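Local atomic coordinates of angiopoietin-related protein 6 (Homo sapiens, PDB entry 6Y43), a protein that probably acts as a secreted angiopoietin-like growth factor, its C-terminal fibrinogen-like globe serving as a calcium-binding recognition domain. Residues 96-101 with 110-115; 50-55 with 213-218; 176-181 with 198-203; 101-106 with 206-211. One frame throughout, in Å; residues are numbered along the deposited sequence.

Contact 1: residues 96-101 with 110-115; sequences ELLVLL and RAHYDG
The imidazole of His112 is met from two directions by strand 96-101: Leu98 CD1 sits over one face, 3.7 Å from the ring centroid in a CH-pi contact, and Glu96 OE2 lies at the edge, 3.4 Å from CD2 of His112. The carboxylate of Glu96 is turned 45° from that ring and reaches it on a fully extended chain. Both nitrogens of His112 are engaged elsewhere, ND1 by the carbonyl of His133 and NE2 by Glu44, and the His133 ring stacks on it. The Tyr113 ring runs alongside Leu97, whose CD2 approaches CD1 of Tyr113 to 3.9 Å. These side chains project from a beta hairpin of the fibrinogen-like fold, its strands antiparallel at 168° and alternating their residues between two faces. Leu97, Val99, Ala111 and Tyr113 share one face; Leu98, Leu100, Arg110 and His112 share the other. Two hydrogen-bonded pairs hold the backbones, Leu97 with Tyr113 and Val99 with Ala111; Val99 N to Ala111 O, at 2.8 Å, is nearly straight (171°). Farther along, Leu100 CD2 packs against the aliphatic part of Arg110, 3.7 Å from its CG, while the guanidinium continues to a salt bridge with Glu44.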
loop_
_atom_site.group_PDB
_atom_site.type_symbol
_atom_site.label_atom_id
_atom_site.label_comp_id
_atom_site.label_asym_id
_atom_site.label_seq_id
_atom_site.Cartn_x
_atom_site.Cartn_y
_atom_site.Cartn_z
ATOM N N GLU A 96 12.148 -0.848 -2.579
ATOM C CA GLU A 96 11.858 -1.032 -1.167
ATOM C C GLU A 96 10.405 -0.658 -0.909
ATOM O O GLU A 96 9.900 0.346 -1.442
ATOM C CB GLU A 96 12.776 -0.163 -0.312
ATOM C CG GLU A 96 12.533 -0.293 1.173
ATOM C CD GLU A 96 13.544 0.468 2.003
ATOM O OE1 GLU A 96 14.353 1.233 1.415
ATOM O OE2 GLU A 96 13.508 0.306 3.246
ATOM N N LEU A 97 9.730 -1.477 -0.110
ATOM C CA LEU A 97 8.398 -1.173 0.386
ATOM C C LEU A 97 8.482 -0.717 1.826
ATOM O O LEU A 97 9.109 -1.393 2.654
ATOM C CB LEU A 97 7.508 -2.406 0.306
ATOM C CG LEU A 97 6.147 -2.318 0.973
ATOM C CD1 LEU A 97 5.233 -1.403 0.163
ATOM C CD2 LEU A 97 5.542 -3.719 0.985
ATOM N N LEU A 98 7.839 0.411 2.125
ATOM C CA LEU A 98 7.715 0.930 3.476
ATOM C C LEU A 98 6.243 0.946 3.850
ATOM O O LEU A 98 5.411 1.428 3.076
ATOM C CB LEU A 98 8.301 2.347 3.565
ATOM C CG LEU A 98 8.130 3.080 4.886
ATOM C CD1 LEU A 98 8.895 2.407 5.987
ATOM C CD2 LEU A 98 8.602 4.523 4.714
ATOM N N VAL A 99 5.909 0.371 5.001
ATOM C CA VAL A 99 4.550 0.406 5.524
ATOM C C VAL A 99 4.579 1.275 6.762
ATOM O O VAL A 99 5.388 1.044 7.667
ATOM C CB VAL A 99 4.006 -0.996 5.851
ATOM C CG1 VAL A 99 2.656 -0.891 6.485
ATOM C CG2 VAL A 99 3.926 -1.854 4.582
ATOM N N LEU A 100 3.707 2.268 6.801
ATOM C CA LEU A 100 3.632 3.205 7.916
ATOM C C LEU A 100 2.286 3.016 8.597
ATOM O O LEU A 100 1.250 3.017 7.923
ATOM C CB LEU A 100 3.769 4.642 7.423
ATOM C CG LEU A 100 5.062 5.019 6.713
ATOM C CD1 LEU A 100 4.977 6.459 6.262
ATOM C CD2 LEU A 100 6.262 4.836 7.626
ATOM N N LEU A 101 2.298 2.879 9.925
ATOM C CA LEU A 101 1.098 2.617 10.700
ATOM C C LEU A 101 1.005 3.588 11.865
ATOM O O LEU A 101 2.024 3.968 12.449
ATOM C CB LEU A 101 1.114 1.194 11.259
ATOM C CG LEU A 101 1.465 0.086 10.264
ATOM C CD1 LEU A 101 1.709 -1.198 11.014
ATOM C CD2 LEU A 101 0.313 -0.077 9.250
ATOM N N ARG A 110 6.704 1.117 11.759
ATOM C CA ARG A 110 7.124 0.999 10.376
ATOM C C ARG A 110 7.615 -0.403 10.063
ATOM O O ARG A 110 8.282 -1.033 10.886
ATOM C CB ARG A 110 8.242 2.010 10.062
ATOM C CG ARG A 110 7.941 3.396 10.554
ATOM C CD ARG A 110 9.053 4.357 10.161
ATOM N NE ARG A 110 8.873 5.681 10.751
ATOM C CZ ARG A 110 9.793 6.638 10.715
ATOM N NH1 ARG A 110 10.950 6.410 10.114
ATOM N NH2 ARG A 110 9.554 7.816 11.275
ATOM N N ALA A 111 7.312 -0.863 8.851
ATOM C CA ALA A 111 7.839 -2.108 8.311
ATOM C C ALA A 111 8.513 -1.803 6.979
ATOM O O ALA A 111 8.038 -0.949 6.218
ATOM C CB ALA A 111 6.752 -3.157 8.130
ATOM N N HIS A 112 9.652 -2.450 6.733
ATOM C CA HIS A 112 10.401 -2.305 5.498
ATOM C C HIS A 112 10.620 -3.672 4.865
ATOM O O HIS A 112 10.897 -4.649 5.572
ATOM C CB HIS A 112 11.787 -1.667 5.724
ATOM C CG HIS A 112 11.776 -0.423 6.546
ATOM N ND1 HIS A 112 11.597 -0.429 7.913
ATOM C CD2 HIS A 112 11.977 0.871 6.199
ATOM C CE1 HIS A 112 11.654 0.813 8.367
ATOM N NE2 HIS A 112 11.876 1.620 7.347
ATOM N N TYR A 113 10.511 -3.732 3.538
ATOM C CA TYR A 113 10.849 -4.923 2.762
ATOM C C TYR A 113 11.814 -4.527 1.657
ATOM O O TYR A 113 11.510 -3.651 0.837
ATOM C CB TYR A 113 9.602 -5.599 2.188
ATOM C CG TYR A 113 8.661 -6.003 3.294
ATOM C CD1 TYR A 113 7.789 -5.082 3.843
ATOM C CD2 TYR A 113 8.704 -7.283 3.862
ATOM C CE1 TYR A 113 6.960 -5.427 4.895
ATOM C CE2 TYR A 113 7.866 -7.629 4.917
ATOM C CZ TYR A 113 7.010 -6.702 5.433
ATOM O OH TYR A 113 6.200 -7.027 6.508
ATOM N N ASP A 114 12.991 -5.148 1.660
ATOM C CA ASP A 114 14.039 -4.851 0.689
ATOM C C ASP A 114 13.777 -5.699 -0.545
ATOM O O ASP A 114 14.371 -6.746 -0.767
ATOM C CB ASP A 114 15.412 -5.110 1.286
ATOM C CG ASP A 114 15.793 -4.074 2.331
ATOM O OD1 ASP A 114 15.064 -3.079 2.497
ATOM O OD2 ASP A 114 16.837 -4.244 2.984
ATOM N N GLY A 115 12.851 -5.226 -1.357
ATOM C CA GLY A 115 12.393 -5.986 -2.491
ATOM C C GLY A 115 10.889 -6.002 -2.458
ATOM O O GLY A 115 10.282 -6.375 -1.455
#

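Contact 2: residues 50-55 with 213-218; sequences VIQRRQ and AAMLIR. With EDO (1,2-ethanediol), chain C.
A classic beta bulge interrupts the antiparallel pairing of strands 48-54 and 212-219 in the central sheet of the fibrinogen-like domain. Ile51 and Gln52 both face Met215, whose carbonyl oxygen takes a good bond from Ile51 N at 2.8 Å and a weak one from Gln52 N. Past the bulge the pairing is regular, and Arg54 N reaches Ala213 O at 2.7 Å with an almost straight N-H (175°). On one face Val50 and Leu216 lie side by side, CG2 of Val50 pressed tightly to CD2 of Leu216 at 3.5 Å. Ile51 has CG1 between the backbone N and the carbonyl carbon (chi1 67°), which lays that branch 3.8 Å from Met215 CB and leaves CG2 to meet Ile217 CG1 at 3.9 Å. Gln52 bends at chi2 across Met215, its OE1 3.6 Å from Met215 CG. At the strand end, Gln55 grips a 1,2-ethanediol, probably from the crystallisation liquor, through both amide atoms, and O2 of the diol lies over one face of the Arg53 guanidinium, whose NH2 bonds to the carbonyl of Gly77. Gln52 OE1 is buried with no polar partner in the model, so burial of this amide is probably compensated mainly by the NE2 bond to Asn181.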
loop_
_atom_site.group_PDB
_atom_site.type_symbol
_atom_site.label_atom_id
_atom_site.label_comp_id
_atom_site.label_asym_id
_atom_site.label_seq_id
_atom_site.Cartn_x
_atom_site.Cartn_y
_atom_site.Cartn_z
ATOM N N VAL A 50 3.651 7.062 -2.423
ATOM C CA VAL A 50 2.546 6.399 -1.744
ATOM C C VAL A 50 1.738 5.612 -2.769
ATOM O O VAL A 50 1.281 6.170 -3.772
ATOM C CB VAL A 50 1.672 7.428 -1.014
ATOM C CG1 VAL A 50 0.419 6.765 -0.442
ATOM C CG2 VAL A 50 2.474 8.111 0.082
ATOM N N ILE A 51 1.514 4.322 -2.487
ATOM C CA ILE A 51 0.654 3.486 -3.328
ATOM C C ILE A 51 -0.654 3.100 -2.659
ATOM O O ILE A 51 -1.554 2.595 -3.350
ATOM C CB ILE A 51 1.376 2.217 -3.824
ATOM C CG1 ILE A 51 1.685 1.248 -2.677
ATOM C CG2 ILE A 51 2.661 2.597 -4.529
ATOM C CD1 ILE A 51 2.097 -0.119 -3.145
ATOM N N GLN A 52 -0.812 3.383 -1.371
ATOM C CA GLN A 52 -2.011 3.060 -0.621
ATOM C C GLN A 52 -2.005 3.938 0.608
ATOM O O GLN A 52 -0.941 4.139 1.203
ATOM C CB GLN A 52 -2.025 1.588 -0.196
ATOM C CG GLN A 52 -3.326 1.173 0.423
ATOM C CD GLN A 52 -3.296 1.123 1.937
ATOM O OE1 GLN A 52 -2.358 1.605 2.575
ATOM N NE2 GLN A 52 -4.342 0.531 2.522
ATOM N N ARG A 53 -3.167 4.480 0.973
ATOM C CA ARG A 53 -3.247 5.245 2.213
ATOM C C ARG A 53 -4.654 5.187 2.773
ATOM O O ARG A 53 -5.634 5.362 2.032
ATOM C CB ARG A 53 -2.849 6.711 2.017
ATOM C CG ARG A 53 -2.847 7.488 3.312
ATOM C CD ARG A 53 -2.073 8.808 3.149
ATOM N NE ARG A 53 -2.572 9.542 2.003
ATOM C CZ ARG A 53 -1.895 10.465 1.329
ATOM N NH1 ARG A 53 -0.667 10.795 1.678
ATOM N NH2 ARG A 53 -2.461 11.044 0.295
ATOM N N ARG A 54 -4.736 4.957 4.080
ATOM C CA ARG A 54 -5.963 5.028 4.860
ATOM C C ARG A 54 -5.809 6.056 5.971
ATOM O O ARG A 54 -4.771 6.097 6.632
ATOM C CB ARG A 54 -6.280 3.708 5.547
ATOM C CG ARG A 54 -6.166 2.448 4.702
ATOM C CD ARG A 54 -7.070 2.538 3.501
ATOM N NE ARG A 54 -8.497 2.552 3.819
ATOM C CZ ARG A 54 -9.231 1.475 4.069
ATOM N NH1 ARG A 54 -8.672 0.275 4.090
ATOM N NH2 ARG A 54 -10.537 1.583 4.302
ATOM N N GLN A 55 -6.861 6.831 6.232
ATOM C CA GLN A 55 -6.722 7.848 7.270
ATOM C C GLN A 55 -8.044 8.422 7.758
ATOM O O GLN A 55 -8.071 9.081 8.806
ATOM C CB GLN A 55 -5.835 8.993 6.781
ATOM C CG GLN A 55 -6.435 9.773 5.600
ATOM C CD GLN A 55 -5.474 10.802 5.019
ATOM O OE1 GLN A 55 -4.259 10.607 5.035
ATOM N NE2 GLN A 55 -6.012 11.910 4.539
ATOM N N ALA A 213 -2.795 4.246 7.956
ATOM C CA ALA A 213 -1.957 3.223 7.358
ATOM C C ALA A 213 -1.558 3.689 5.971
ATOM O O ALA A 213 -2.345 4.338 5.289
ATOM C CB ALA A 213 -2.680 1.883 7.274
ATOM N N ALA A 214 -0.338 3.372 5.552
ATOM C CA ALA A 214 0.049 3.696 4.184
ATOM C C ALA A 214 1.141 2.749 3.728
ATOM O O ALA A 214 1.894 2.212 4.539
ATOM C CB ALA A 214 0.544 5.148 4.049
ATOM N N MET A 215 1.188 2.524 2.426
ATOM C CA MET A 215 2.177 1.687 1.775
ATOM C C MET A 215 2.917 2.554 0.771
ATOM O O MET A 215 2.283 3.264 -0.024
ATOM C CB MET A 215 1.530 0.497 1.068
ATOM C CG MET A 215 0.630 -0.315 1.979
ATOM S SD MET A 215 -0.214 -1.689 1.151
ATOM C CE MET A 215 1.141 -2.826 0.812
ATOM N N LEU A 216 4.247 2.538 0.829
ATOM C CA LEU A 216 5.036 3.447 -0.002
ATOM C C LEU A 216 6.188 2.674 -0.631
ATOM O O LEU A 216 6.690 1.718 -0.052
ATOM C CB LEU A 216 5.564 4.625 0.819
ATOM C CG LEU A 216 4.562 5.302 1.783
ATOM C CD1 LEU A 216 4.474 4.577 3.089
ATOM C CD2 LEU A 216 5.061 6.695 1.944
ATOM N N ILE A 217 6.613 3.092 -1.828
ATOM C CA ILE A 217 7.746 2.448 -2.475
ATOM C C ILE A 217 8.767 3.475 -2.957
ATOM O O ILE A 217 8.466 4.649 -3.186
ATOM C CB ILE A 217 7.293 1.543 -3.641
ATOM C CG1 ILE A 217 6.573 2.376 -4.699
ATOM C CG2 ILE A 217 6.440 0.419 -3.106
ATOM C CD1 ILE A 217 6.217 1.553 -5.940
ATOM N N ARG A 218 10.005 3.004 -3.105
ATOM C CA ARG A 218 11.144 3.796 -3.517
ATOM C C ARG A 218 12.114 2.860 -4.205
ATOM O O ARG A 218 12.250 1.702 -3.776
ATOM C CB ARG A 218 11.796 4.458 -2.300
ATOM C CG ARG A 218 12.999 5.352 -2.548
ATOM C CD ARG A 218 13.366 6.051 -1.241
ATOM N NE ARG A 218 14.089 5.204 -0.278
ATOM C CZ ARG A 218 14.529 5.647 0.901
ATOM N NH1 ARG A 218 14.328 6.908 1.279
ATOM N NH2 ARG A 218 15.160 4.823 1.723
HETATM C C1 EDO C . -2.624 13.818 3.063
HETATM O O1 EDO C . -4.041 13.877 3.292
HETATM C C2 EDO C . -1.908 13.427 4.346
HETATM O O2 EDO C . -2.222 12.056 4.601
#

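Contact 3: residues 176-181 with 198-203; sequences AHSNLN and VYWAEF
Tyr199 carries its ring between the backbone N and the carbonyl carbon (chi1 75°), a turn that lays it against residues 176-179, where the backbone of Asn179 puts CB over one face; Asn179 CG, anti to its N (chi1 -170°), carries the amide off to Tyr172, bonded through OD1. The resulting CH-pi contact places Asn179 CB 3.8 Å from the Tyr199 centroid. Ala176 O lies in the plane of the ring at its edge, 2.8 Å from Tyr199 OH, whose one proton also has Gln166 OE1 within reach, and Ala176 CB touches the hydroxyl as well. Replacing Tyr199 with an alanine would probably leave Ala176 O without this polar neighbour and open a gap beside Asn179 CB. The two segments are irregular loops in the C-terminal part of the fibrinogen-like domain, joined by a single backbone bridge between Ser178 and Trp200. Asn179 N donates to Tyr199 O at 2.9 Å, and Ala201 N reaches His177 O at 2.8 Å, close to the line of the C=O bond. From Ala201 the chain completes a type I turn that began at Trp200. The indole of Trp200 is met obliquely by Ser178 CB, 3.5 Å from CE3 of Trp200, and by Leu180 CD1, while its NE1 bonds to the carbonyl of Gly137. Leu180 crosses Val198 at about a right angle, its CD2 4.0 Å from Val198 CG1.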
loop_
_atom_site.group_PDB
_atom_site.type_symbol
_atom_site.label_atom_id
_atom_site.label_comp_id
_atom_site.label_asym_id
_atom_site.label_seq_id
_atom_site.Cartn_x
_atom_site.Cartn_y
_atom_site.Cartn_z
ATOM N N ALA A 176 -5.297 -13.607 6.944
ATOM C CA ALA A 176 -4.354 -12.500 6.888
ATOM C C ALA A 176 -3.668 -12.192 8.210
ATOM O O ALA A 176 -4.285 -12.182 9.282
ATOM C CB ALA A 176 -5.033 -11.210 6.396
ATOM N N HIS A 177 -2.396 -11.856 8.078
ATOM C CA HIS A 177 -1.661 -11.163 9.124
ATOM C C HIS A 177 -1.804 -9.646 9.026
ATOM O O HIS A 177 -1.581 -8.956 10.020
ATOM C CB HIS A 177 -0.193 -11.567 9.062
ATOM C CG HIS A 177 0.057 -12.958 9.559
ATOM N ND1 HIS A 177 1.316 -13.494 9.671
ATOM C CD2 HIS A 177 -0.806 -13.938 9.926
ATOM C CE1 HIS A 177 1.225 -14.736 10.121
ATOM N NE2 HIS A 177 -0.053 -15.023 10.290
ATOM N N SER A 178 -2.153 -9.114 7.856
ATOM C CA SER A 178 -2.374 -7.688 7.681
ATOM C C SER A 178 -3.573 -7.500 6.766
ATOM O O SER A 178 -3.832 -8.334 5.901
ATOM C CB SER A 178 -1.143 -6.998 7.096
ATOM O OG SER A 178 -0.621 -7.651 5.970
ATOM N N ASN A 179 -4.322 -6.416 6.969
ATOM C CA ASN A 179 -5.549 -6.212 6.207
ATOM C C ASN A 179 -5.706 -4.721 5.938
ATOM O O ASN A 179 -6.716 -4.109 6.262
ATOM C CB ASN A 179 -6.750 -6.770 6.967
ATOM C CG ASN A 179 -8.022 -6.805 6.143
ATOM O OD1 ASN A 179 -8.005 -7.180 4.974
ATOM N ND2 ASN A 179 -9.141 -6.427 6.769
ATOM N N LEU A 180 -4.697 -4.141 5.296
ATOM C CA LEU A 180 -4.661 -2.687 5.213
ATOM C C LEU A 180 -5.724 -2.129 4.286
ATOM O O LEU A 180 -6.027 -0.936 4.381
ATOM C CB LEU A 180 -3.285 -2.196 4.779
ATOM C CG LEU A 180 -2.127 -2.573 5.718
ATOM C CD1 LEU A 180 -0.861 -1.918 5.246
ATOM C CD2 LEU A 180 -2.441 -2.233 7.173
ATOM N N ASN A 181 -6.322 -2.949 3.416
ATOM C CA ASN A 181 -7.421 -2.492 2.577
ATOM C C ASN A 181 -8.789 -2.825 3.165
ATOM O O ASN A 181 -9.791 -2.778 2.448
ATOM C CB ASN A 181 -7.286 -3.056 1.167
ATOM C CG ASN A 181 -6.156 -2.418 0.396
ATOM O OD1 ASN A 181 -5.684 -1.321 0.735
ATOM N ND2 ASN A 181 -5.726 -3.082 -0.659
ATOM N N VAL A 198 -8.569 -2.346 9.558
ATOM C CA VAL A 198 -7.271 -2.018 8.987
ATOM C C VAL A 198 -6.208 -2.442 9.988
ATOM O O VAL A 198 -5.830 -1.663 10.874
ATOM C CB VAL A 198 -7.165 -0.516 8.675
ATOM C CG1 VAL A 198 -5.788 -0.195 8.178
ATOM C CG2 VAL A 198 -8.242 -0.060 7.686
ATOM N N TYR A 199 -5.739 -3.690 9.882
ATOM C CA TYR A 199 -4.929 -4.264 10.946
ATOM C C TYR A 199 -3.588 -4.804 10.483
ATOM O O TYR A 199 -3.328 -5.058 9.309
ATOM C CB TYR A 199 -5.707 -5.358 11.698
ATOM C CG TYR A 199 -5.906 -6.736 11.050
ATOM C CD1 TYR A 199 -4.858 -7.657 10.961
ATOM C CD2 TYR A 199 -7.159 -7.142 10.633
ATOM C CE1 TYR A 199 -5.063 -8.953 10.422
ATOM C CE2 TYR A 199 -7.375 -8.424 10.099
ATOM C CZ TYR A 199 -6.324 -9.318 9.997
ATOM O OH TYR A 199 -6.538 -10.597 9.502
ATOM N N TRP A 200 -2.717 -4.926 11.479
ATOM C CA TRP A 200 -1.351 -5.412 11.337
ATOM C C TRP A 200 -1.132 -6.292 12.563
ATOM O O TRP A 200 -1.164 -5.808 13.699
ATOM C CB TRP A 200 -0.370 -4.243 11.283
ATOM C CG TRP A 200 1.006 -4.560 10.824
ATOM C CD1 TRP A 200 2.084 -4.831 11.609
ATOM C CD2 TRP A 200 1.478 -4.609 9.464
ATOM N NE1 TRP A 200 3.193 -5.049 10.835
ATOM C CE2 TRP A 200 2.859 -4.919 9.518
ATOM C CE3 TRP A 200 0.874 -4.431 8.215
ATOM C CZ2 TRP A 200 3.639 -5.053 8.373
ATOM C CZ3 TRP A 200 1.650 -4.567 7.075
ATOM C CH2 TRP A 200 3.023 -4.879 7.162
ATOM N N ALA A 201 -1.007 -7.601 12.348
ATOM C CA ALA A 201 -1.050 -8.530 13.474
ATOM C C ALA A 201 -0.055 -8.161 14.566
ATOM O O ALA A 201 -0.359 -8.268 15.756
ATOM C CB ALA A 201 -0.769 -9.951 12.999
ATOM N N GLU A 202 1.161 -7.791 14.187
ATOM C CA GLU A 202 2.206 -7.562 15.168
ATOM C C GLU A 202 2.244 -6.119 15.671
ATOM O O GLU A 202 3.161 -5.760 16.432
ATOM C CB GLU A 202 3.562 -7.965 14.572
ATOM C CG GLU A 202 4.409 -8.755 15.562
ATOM C CD GLU A 202 5.784 -9.107 15.034
ATOM O OE1 GLU A 202 5.836 -9.769 13.948
ATOM O OE2 GLU A 202 6.782 -8.718 15.731
ATOM N N PHE A 203 1.274 -5.278 15.269
ATOM C CA PHE A 203 1.157 -3.910 15.796
ATOM C C PHE A 203 -0.316 -3.636 16.073
ATOM O O PHE A 203 -1.033 -3.171 15.177
ATOM C CB PHE A 203 1.735 -2.874 14.852
ATOM C CG PHE A 203 1.673 -1.468 15.381
ATOM C CD1 PHE A 203 2.403 -1.096 16.503
ATOM C CD2 PHE A 203 0.908 -0.514 14.751
ATOM C CE1 PHE A 203 2.344 0.205 16.972
ATOM C CE2 PHE A 203 0.866 0.787 15.208
ATOM C CZ PHE A 203 1.570 1.143 16.325
#

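Contact 4: residues 101-106 with 206-211; sequences LEDWGG and GAYSLR
Leu101 CD2 meets Leu210 CD1 at 3.8 Å, an apolar touch at the end of strand 95-102. Glu102, its chain extended, brings its carboxylate to Arg211, the plane nearly perpendicular (89°) to the guanidinium, in a salt bridge whose 2.4 Å between Glu102 OE2 and Arg211 NH1 is very short and doubtful in exact length; NE of Arg211 adds a weak bond to the same oxygen. The other carboxylate oxygen, OE1, pairs with Lys212, leaving Glu102 between two positive charges. Asp103 places CB 3.4 Å from Tyr208 OH and salt-bridges to Arg204; it also starts a type I turn ending at Gly106, and its O lies over one face of the Arg211 guanidinium. Trp104 N donates to Tyr208 OH at 2.9 Å, a fairly straight bond (162°). Arg211 lies over one face of the Trp104 indole, its CB 3.6 Å from the centroid of the five-membered ring, almost on the ring normal, in a CH-pi contact. At the indole edge, NE1 of Trp104 makes a weak bond to Ser209 O at 2.9 Å, and a water held by Leu210 O and Ser209 OG lies in the ring plane. A leucine in place of Trp104 would probably strip Arg211 of its flat support and leave Ser209 O without the indole N-H. Together the turn after strand 95-102 and the loop leading into strand 212-219 meet beside Trp184, whose ring touches Trp104.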
loop_
_atom_site.group_PDB
_atom_site.type_symbol
_atom_site.label_atom_id
_atom_site.label_comp_id
_atom_site.label_asym_id
_atom_site.label_seq_id
_atom_site.Cartn_x
_atom_site.Cartn_y
_atom_site.Cartn_z
ATOM N N LEU A 101 2.298 2.879 9.925
ATOM C CA LEU A 101 1.098 2.617 10.700
ATOM C C LEU A 101 1.005 3.588 11.865
ATOM O O LEU A 101 2.024 3.968 12.449
ATOM C CB LEU A 101 1.114 1.194 11.259
ATOM C CG LEU A 101 1.465 0.086 10.264
ATOM C CD1 LEU A 101 1.709 -1.198 11.014
ATOM C CD2 LEU A 101 0.313 -0.077 9.250
ATOM N N GLU A 102 -0.226 3.953 12.227
ATOM C CA GLU A 102 -0.470 4.726 13.441
ATOM C C GLU A 102 -1.737 4.221 14.114
ATOM O O GLU A 102 -2.781 4.099 13.460
ATOM C CB GLU A 102 -0.607 6.222 13.125
ATOM C CG GLU A 102 -0.785 7.148 14.308
ATOM C CD GLU A 102 -0.946 8.612 13.893
ATOM O OE1 GLU A 102 -0.501 8.970 12.767
ATOM O OE2 GLU A 102 -1.530 9.409 14.685
ATOM N N ASP A 103 -1.654 4.008 15.431
ATOM C CA ASP A 103 -2.819 3.618 16.210
ATOM C C ASP A 103 -3.524 4.849 16.772
ATOM O O ASP A 103 -3.113 5.999 16.570
ATOM C CB ASP A 103 -2.449 2.581 17.279
ATOM C CG ASP A 103 -1.740 3.142 18.517
ATOM O OD1 ASP A 103 -1.687 4.371 18.754
ATOM O OD2 ASP A 103 -1.219 2.280 19.278
ATOM N N TRP A 104 -4.660 4.606 17.420
ATOM C CA TRP A 104 -5.499 5.701 17.882
ATOM C C TRP A 104 -4.943 6.369 19.134
ATOM O O TRP A 104 -5.480 7.395 19.561
ATOM C CB TRP A 104 -6.930 5.213 18.112
ATOM C CG TRP A 104 -7.633 4.952 16.808
ATOM C CD1 TRP A 104 -7.604 3.800 16.078
ATOM C CD2 TRP A 104 -8.448 5.873 16.070
ATOM N NE1 TRP A 104 -8.347 3.943 14.929
ATOM C CE2 TRP A 104 -8.885 5.202 14.905
ATOM C CE3 TRP A 104 -8.845 7.200 16.278
ATOM C CZ2 TRP A 104 -9.703 5.816 13.952
ATOM C CZ3 TRP A 104 -9.660 7.811 15.337
ATOM C CH2 TRP A 104 -10.074 7.120 14.181
ATOM N N GLY A 105 -3.883 5.833 19.706
ATOM C CA GLY A 105 -3.182 6.506 20.769
ATOM C C GLY A 105 -2.012 7.321 20.293
ATOM O O GLY A 105 -1.293 7.888 21.121
ATOM N N GLY A 106 -1.780 7.388 18.983
ATOM C CA GLY A 106 -0.677 8.154 18.449
ATOM C C GLY A 106 0.631 7.418 18.298
ATOM O O GLY A 106 1.612 8.031 17.845
ATOM N N GLY A 206 -5.012 -8.299 15.291
ATOM C CA GLY A 206 -6.060 -8.536 14.329
ATOM C C GLY A 206 -7.435 -8.039 14.736
ATOM O O GLY A 206 -8.318 -7.979 13.879
ATOM N N ALA A 207 -7.649 -7.705 16.007
ATOM C CA ALA A 207 -8.947 -7.202 16.445
ATOM C C ALA A 207 -8.984 -5.684 16.504
ATOM O O ALA A 207 -9.951 -5.121 17.018
ATOM C CB ALA A 207 -9.308 -7.775 17.818
ATOM N N TYR A 208 -7.938 -5.020 16.012
ATOM C CA TYR A 208 -7.772 -3.576 16.078
ATOM C C TYR A 208 -7.937 -2.978 14.695
ATOM O O TYR A 208 -7.686 -3.635 13.690
ATOM C CB TYR A 208 -6.382 -3.215 16.634
ATOM C CG TYR A 208 -6.210 -1.785 17.115
ATOM C CD1 TYR A 208 -6.566 -1.415 18.413
ATOM C CD2 TYR A 208 -5.655 -0.821 16.293
ATOM C CE1 TYR A 208 -6.390 -0.120 18.857
ATOM C CE2 TYR A 208 -5.485 0.494 16.736
ATOM C CZ TYR A 208 -5.851 0.825 18.010
ATOM O OH TYR A 208 -5.655 2.129 18.425
ATOM N N SER A 209 -8.354 -1.717 14.646
ATOM C CA SER A 209 -8.410 -0.964 13.398
ATOM C C SER A 209 -7.520 0.263 13.520
ATOM O O SER A 209 -7.780 1.143 14.350
ATOM C CB SER A 209 -9.843 -0.546 13.073
ATOM O OG SER A 209 -9.905 -0.035 11.753
ATOM N N LEU A 210 -6.483 0.331 12.696
ATOM C CA LEU A 210 -5.515 1.401 12.842
ATOM C C LEU A 210 -6.071 2.729 12.338
ATOM O O LEU A 210 -6.893 2.779 11.419
ATOM C CB LEU A 210 -4.232 1.041 12.111
ATOM C CG LEU A 210 -3.482 -0.142 12.712
ATOM C CD1 LEU A 210 -2.550 -0.771 11.669
ATOM C CD2 LEU A 210 -2.679 0.275 13.960
ATOM N N ARG A 211 -5.611 3.813 12.965
ATOM C CA ARG A 211 -6.072 5.149 12.582
ATOM C C ARG A 211 -5.524 5.572 11.223
ATOM O O ARG A 211 -6.229 6.200 10.433
ATOM C CB ARG A 211 -5.677 6.166 13.648
ATOM C CG ARG A 211 -6.115 7.571 13.297
ATOM C CD ARG A 211 -6.043 8.487 14.511
ATOM N NE ARG A 211 -4.682 8.756 14.958
ATOM C CZ ARG A 211 -4.379 9.378 16.102
ATOM N NH1 ARG A 211 -3.116 9.578 16.418
ATOM N NH2 ARG A 211 -5.339 9.804 16.930
HETATM O O HOH W 1 -9.464 2.575 11.915
#

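In the fold
Following the chain from its N terminus, residues 50-55 come first and find their partner only near the end, so contact 2, pairing strands 48-54 and 212-219, closes a long loop that holds the other three contacts. Contact 1 closes early, a short hairpin between strands 95-102 and 108-118. Contact 4 opens at the end of that first strand, sharing Leu101 with contact 1 and crossing it, then waits for 206-211. Contact 3 opens and closes within the span of contact 4, bringing together loop segments whose Trp200 packs on the hairpin. Strand 212-219 lies between strands 48-54 and 95-102, uniting contacts 1 and 2 in one sheet, while Gln52 and Arg54 bond across to the 176-181 loop.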